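Local coordinates for protein restriction endonuclease (Mycobacterium sp., PDB 4F0P) that probably recognises modified cytosine in DNA through its N-terminal domain and cleaves the DNA with a C-terminal PD-(D/E)XK nuclease domain, at residues R186-V191 with N203-L208; T348-L353 with G380-Y385. One frame throughout, in Å; residues are numbered along the deposited sequence.

The two contacts lie in different domains and follow one another along the chain: both segments of interaction 1 precede those of interaction 2. Interaction 1 pairs strands 175-193 and 200-210, a beta hairpin of the large mixed sheet in the N-terminal, AspBHI-like region. Interaction 2 pairs strands 347-357 and 381-387 in the five-stranded sheet of the nuclease region. Their centres are about 28 Å apart, and their nearest atoms are about 17 Å apart, without touching. Each contact also meets the second subunit of the four-chain assembly. The split is consistent with separate modules for DNA recognition and cleavage.

Interaction 1. Residues R186-V191 with N203-L208; sequences RLEHVV and NLSLDL
Arg186 and Asp207 lie side by side and are joined by a salt bridge, with Arg186 NE 2.9 Å from Asp207 OD2. The hydrogen bond within it is weak because it is bent, at 121°. The guanidinium and carboxylate planes are 51° apart. Arg186 CG is anti to the backbone N. The chain then bends at chi2 and chi3, which turns NE back to Asp207 OD2, an oblique approach. On its far end, Arg186 NH1 is 3.1 Å from Glu188 OE2, so the three side chains form one salt-bridge network. Asp207 OD1 is held by Arg113, so the carboxylate bridges two arginines. Glu188 CG sits between its backbone N and carbonyl carbon (chi1 63°), which sets it 4.1 Å from Ser205 CB. The extended chain carries the carboxylate to Arg186 NH1. On the same face, Val190 CG1 packs against Ser205 CB at 3.7 Å. The Leu187 face is apolar: Leu187 CG lies 4.0 Å from Leu206 CG, while Leu187 CD2 reaches Leu204 CD1 at 4.1 Å. Leu136 of helix 130-142 covers Leu187 and Leu204. Paired backbone bonds join Arg186 with Asp207, Glu188 with Ser205, and Val190 with Asn203. Leu187 and His189 also make backbone hydrogen bonds to the second subunit, so this part of strand 175-193 pairs with it. The arrangement is an antiparallel beta hairpin, mainly polar on the face of Arg186, Glu188 and Asp207 and leucine-rich on the other, within the AspBHI-like N-terminal domain.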
loop_
_atom_site.group_PDB
_atom_site.type_symbol
_atom_site.label_atom_id
_atom_site.label_comp_id
_atom_site.label_asym_id
_atom_site.label_seq_id
_atom_site.Cartn_x
_atom_site.Cartn_y
_atom_site.Cartn_z
ATOM N N ARG B 186 -12.479 -6.425 -18.985
ATOM C CA ARG B 186 -13.061 -7.470 -18.154
ATOM C C ARG B 186 -14.538 -7.691 -18.453
ATOM O O ARG B 186 -15.274 -6.747 -18.728
ATOM C CB ARG B 186 -12.852 -7.149 -16.670
ATOM C CG ARG B 186 -13.028 -8.340 -15.741
ATOM C CD ARG B 186 -12.103 -8.238 -14.534
ATOM N NE ARG B 186 -12.437 -7.110 -13.668
ATOM C CZ ARG B 186 -13.094 -7.221 -12.518
ATOM N NH1 ARG B 186 -13.486 -8.414 -12.089
ATOM N NH2 ARG B 186 -13.356 -6.142 -11.792
ATOM N N LEU B 187 -14.956 -8.950 -18.417
ATOM C CA LEU B 187 -16.364 -9.302 -18.552
ATOM C C LEU B 187 -16.698 -10.325 -17.480
ATOM O O LEU B 187 -16.209 -11.454 -17.517
ATOM C CB LEU B 187 -16.660 -9.864 -19.945
ATOM C CG LEU B 187 -18.128 -10.014 -20.366
ATOM C CD1 LEU B 187 -18.260 -9.914 -21.876
ATOM C CD2 LEU B 187 -18.724 -11.328 -19.883
ATOM N N GLU B 188 -17.526 -9.928 -16.522
ATOM C CA GLU B 188 -17.863 -10.807 -15.411
ATOM C C GLU B 188 -19.368 -10.894 -15.205
ATOM O O GLU B 188 -20.118 -10.021 -15.641
ATOM C CB GLU B 188 -17.192 -10.324 -14.125
ATOM C CG GLU B 188 -17.656 -8.951 -13.675
ATOM C CD GLU B 188 -17.016 -8.514 -12.374
ATOM O OE1 GLU B 188 -17.104 -7.314 -12.039
ATOM O OE2 GLU B 188 -16.425 -9.374 -11.686
ATOM N N HIS B 189 -19.798 -11.958 -14.537
ATOM C CA HIS B 189 -21.201 -12.143 -14.191
ATOM C C HIS B 189 -21.565 -11.221 -13.030
ATOM O O HIS B 189 -20.747 -10.984 -12.141
ATOM C CB HIS B 189 -21.446 -13.604 -13.807
ATOM C CG HIS B 189 -22.881 -13.930 -13.527
ATOM N ND1 HIS B 189 -23.414 -13.917 -12.256
ATOM C CD2 HIS B 189 -23.891 -14.293 -14.354
ATOM C CE1 HIS B 189 -24.691 -14.251 -12.312
ATOM N NE2 HIS B 189 -25.005 -14.484 -13.573
ATOM N N VAL B 190 -22.784 -10.691 -13.047
ATOM C CA VAL B 190 -23.254 -9.846 -11.951
ATOM C C VAL B 190 -24.768 -9.983 -11.788
ATOM O O VAL B 190 -25.469 -10.301 -12.745
ATOM C CB VAL B 190 -22.863 -8.362 -12.166
ATOM C CG1 VAL B 190 -23.760 -7.710 -13.210
ATOM C CG2 VAL B 190 -22.921 -7.591 -10.854
ATOM N N VAL B 191 -25.270 -9.768 -10.576
ATOM C CA VAL B 191 -26.710 -9.816 -10.335
ATOM C C VAL B 191 -27.260 -8.449 -9.933
ATOM O O VAL B 191 -26.786 -7.831 -8.979
ATOM C CB VAL B 191 -27.079 -10.864 -9.265
ATOM C CG1 VAL B 191 -28.571 -10.813 -8.963
ATOM C CG2 VAL B 191 -26.674 -12.254 -9.726
ATOM N N ASN B 203 -26.976 -10.637 -15.168
ATOM C CA ASN B 203 -26.546 -9.750 -16.248
ATOM C C ASN B 203 -25.020 -9.742 -16.365
ATOM O O ASN B 203 -24.318 -10.282 -15.505
ATOM C CB ASN B 203 -27.067 -8.325 -16.018
ATOM C CG ASN B 203 -27.023 -7.470 -17.276
ATOM O OD1 ASN B 203 -26.842 -7.979 -18.383
ATOM N ND2 ASN B 203 -27.195 -6.163 -17.109
ATOM N N LEU B 204 -24.513 -9.133 -17.433
ATOM C CA LEU B 204 -23.075 -9.005 -17.635
ATOM C C LEU B 204 -22.583 -7.630 -17.199
ATOM O O LEU B 204 -23.220 -6.615 -17.479
ATOM C CB LEU B 204 -22.716 -9.228 -19.105
ATOM C CG LEU B 204 -23.167 -10.545 -19.735
ATOM C CD1 LEU B 204 -22.602 -10.676 -21.139
ATOM C CD2 LEU B 204 -22.751 -11.725 -18.871
ATOM N N SER B 205 -21.449 -7.610 -16.505
ATOM C CA SER B 205 -20.788 -6.364 -16.141
ATOM C C SER B 205 -19.432 -6.304 -16.833
ATOM O O SER B 205 -18.705 -7.299 -16.881
ATOM C CB SER B 205 -20.619 -6.263 -14.626
ATOM O OG SER B 205 -19.925 -5.080 -14.272
ATOM N N LEU B 206 -19.096 -5.137 -17.373
ATOM C CA LEU B 206 -17.890 -4.986 -18.178
ATOM C C LEU B 206 -17.000 -3.826 -17.737
ATOM O O LEU B 206 -17.476 -2.716 -17.487
ATOM C CB LEU B 206 -18.249 -4.811 -19.658
ATOM C CG LEU B 206 -18.675 -6.041 -20.465
ATOM C CD1 LEU B 206 -20.114 -6.443 -20.175
ATOM C CD2 LEU B 206 -18.476 -5.780 -21.948
ATOM N N ASP B 207 -15.702 -4.104 -17.646
ATOM C CA ASP B 207 -14.693 -3.070 -17.476
ATOM C C ASP B 207 -14.056 -2.785 -18.830
ATOM O O ASP B 207 -13.365 -3.640 -19.398
ATOM C CB ASP B 207 -13.630 -3.511 -16.471
ATOM C CG ASP B 207 -14.198 -3.737 -15.089
ATOM O OD1 ASP B 207 -15.186 -3.059 -14.736
ATOM O OD2 ASP B 207 -13.660 -4.592 -14.355
ATOM N N LEU B 208 -14.306 -1.582 -19.340
ATOM C CA LEU B 208 -13.867 -1.188 -20.673
ATOM C C LEU B 208 -12.720 -0.194 -20.603
ATOM O O LEU B 208 -12.768 0.780 -19.844
ATOM C CB LEU B 208 -15.028 -0.571 -21.457
ATOM C CG LEU B 208 -16.314 -1.395 -21.552
ATOM C CD1 LEU B 208 -17.386 -0.620 -22.298
ATOM C CD2 LEU B 208 -16.053 -2.733 -22.222
#

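Interaction 2. Residues T348-L353 with G380-Y385; sequences TPVVVL and GWIGVY
Val351 O accepts the N-H of Ile382 at 2.9 Å, and Ile382 O accepts that of Leu353 at 2.9 Å. Both bonds are close to straight, at 162° and 161°. Ile382 thus binds Val351 and Leu353, the residues before and after its partner Val352, as in parallel pairing. The outer bonds are weaker: Val384 N to Leu353 O is bent, and Val351 N to Gly380 O is long as well. On one face the indole of Trp381 lies alongside Val351. The CB of Val351 sits 3.6 Å from the centroid of the Trp381 five-membered ring, almost on the ring normal, in a CH-pi contact. Leu353 CD1 meets the six-membered ring obliquely, 3.6 Å from Trp381 CE3. On the other face, Ile382 CG1 stands between its backbone N and carbonyl carbon (chi1 58°). There it touches Val352 CG2 at 3.7 Å and Val350 CG1 at 3.8 Å. Val352 CG1 also meets Val384 CG1. Ile339 of strand 335-342 adds to this apolar layer. The two parallel strands are connected through helix 367-374, a beta-alpha-beta crossover in the mixed central sheet of the PD-(D/E)XK nuclease fold.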
loop_
_atom_site.group_PDB
_atom_site.type_symbol
_atom_site.label_atom_id
_atom_site.label_comp_id
_atom_site.label_asym_id
_atom_site.label_seq_id
_atom_site.Cartn_x
_atom_site.Cartn_y
_atom_site.Cartn_z
ATOM N N THR B 348 1.200 -9.662 -0.787
ATOM C CA THR B 348 1.686 -9.071 0.453
ATOM C C THR B 348 0.537 -8.387 1.197
ATOM O O THR B 348 -0.332 -7.771 0.576
ATOM C CB THR B 348 2.858 -8.085 0.200
ATOM O OG1 THR B 348 3.427 -7.672 1.449
ATOM C CG2 THR B 348 2.394 -6.859 -0.578
ATOM N N PRO B 349 0.512 -8.520 2.533
ATOM C CA PRO B 349 -0.550 -7.917 3.345
ATOM C C PRO B 349 -0.395 -6.406 3.476
ATOM O O PRO B 349 0.710 -5.910 3.700
ATOM C CB PRO B 349 -0.364 -8.581 4.710
ATOM C CG PRO B 349 1.080 -8.935 4.755
ATOM C CD PRO B 349 1.441 -9.322 3.349
ATOM N N VAL B 350 -1.505 -5.689 3.334
ATOM C CA VAL B 350 -1.522 -4.242 3.498
ATOM C C VAL B 350 -2.540 -3.847 4.560
ATOM O O VAL B 350 -3.745 -3.987 4.362
ATOM C CB VAL B 350 -1.844 -3.522 2.172
ATOM C CG1 VAL B 350 -2.168 -2.050 2.420
ATOM C CG2 VAL B 350 -0.684 -3.666 1.199
ATOM N N VAL B 351 -2.044 -3.364 5.692
ATOM C CA VAL B 351 -2.903 -2.969 6.802
ATOM C C VAL B 351 -3.734 -1.739 6.446
ATOM O O VAL B 351 -3.216 -0.761 5.906
ATOM C CB VAL B 351 -2.074 -2.699 8.074
ATOM C CG1 VAL B 351 -2.964 -2.201 9.202
ATOM C CG2 VAL B 351 -1.323 -3.960 8.491
ATOM N N VAL B 352 -5.029 -1.799 6.742
ATOM C CA VAL B 352 -5.936 -0.699 6.430
ATOM C C VAL B 352 -6.483 -0.039 7.694
ATOM O O VAL B 352 -7.181 -0.671 8.486
ATOM C CB VAL B 352 -7.115 -1.170 5.555
ATOM C CG1 VAL B 352 -8.044 -0.008 5.251
ATOM C CG2 VAL B 352 -6.601 -1.803 4.269
ATOM N N LEU B 353 -6.154 1.236 7.876
ATOM C CA LEU B 353 -6.661 2.012 9.002
ATOM C C LEU B 353 -7.849 2.846 8.549
ATOM O O LEU B 353 -7.797 3.488 7.502
ATOM C CB LEU B 353 -5.570 2.929 9.558
ATOM C CG LEU B 353 -4.692 2.422 10.706
ATOM C CD1 LEU B 353 -4.121 1.044 10.415
ATOM C CD2 LEU B 353 -3.572 3.414 10.977
ATOM N N GLY B 380 3.429 0.336 3.860
ATOM C CA GLY B 380 2.671 -0.867 3.581
ATOM C C GLY B 380 1.291 -0.771 4.196
ATOM O O GLY B 380 0.525 -1.731 4.185
ATOM N N TRP B 381 0.977 0.399 4.745
ATOM C CA TRP B 381 -0.343 0.657 5.305
ATOM C C TRP B 381 -1.061 1.698 4.464
ATOM O O TRP B 381 -0.429 2.593 3.899
ATOM C CB TRP B 381 -0.245 1.178 6.742
ATOM C CG TRP B 381 0.342 0.222 7.731
ATOM C CD1 TRP B 381 1.137 -0.855 7.469
ATOM C CD2 TRP B 381 0.176 0.260 9.152
ATOM N NE1 TRP B 381 1.479 -1.489 8.639
ATOM C CE2 TRP B 381 0.901 -0.824 9.688
ATOM C CE3 TRP B 381 -0.517 1.106 10.025
ATOM C CZ2 TRP B 381 0.953 -1.084 11.057
ATOM C CZ3 TRP B 381 -0.463 0.847 11.385
ATOM C CH2 TRP B 381 0.267 -0.239 11.887
ATOM N N ILE B 382 -2.381 1.579 4.383
ATOM C CA ILE B 382 -3.197 2.605 3.748
ATOM C C ILE B 382 -4.324 3.029 4.683
ATOM O O ILE B 382 -4.753 2.258 5.543
ATOM C CB ILE B 382 -3.785 2.134 2.401
ATOM C CG1 ILE B 382 -4.629 0.874 2.594
ATOM C CG2 ILE B 382 -2.676 1.885 1.389
ATOM C CD1 ILE B 382 -5.228 0.343 1.310
ATOM N N GLY B 383 -4.792 4.261 4.517
ATOM C CA GLY B 383 -5.860 4.786 5.346
ATOM C C GLY B 383 -7.137 5.012 4.564
ATOM O O GLY B 383 -7.141 4.944 3.335
ATOM N N VAL B 384 -8.226 5.283 5.278
ATOM C CA VAL B 384 -9.512 5.564 4.647
ATOM C C VAL B 384 -10.426 6.380 5.566
ATOM O O VAL B 384 -10.637 6.031 6.733
ATOM C CB VAL B 384 -10.218 4.266 4.172
ATOM C CG1 VAL B 384 -10.247 3.224 5.281
ATOM C CG2 VAL B 384 -11.617 4.569 3.666
ATOM N N TYR B 385 -10.949 7.481 5.033
ATOM C CA TYR B 385 -11.827 8.351 5.807
ATOM C C TYR B 385 -13.242 8.332 5.243
ATOM O O TYR B 385 -13.466 8.682 4.085
ATOM C CB TYR B 385 -11.293 9.786 5.839
ATOM C CG TYR B 385 -11.662 10.542 7.099
ATOM C CD1 TYR B 385 -12.954 11.013 7.298
ATOM C CD2 TYR B 385 -10.719 10.782 8.088
ATOM C CE1 TYR B 385 -13.293 11.701 8.448
ATOM C CE2 TYR B 385 -11.049 11.472 9.239
ATOM C CZ TYR B 385 -12.337 11.926 9.415
ATOM O OH TYR B 385 -12.667 12.613 10.563
#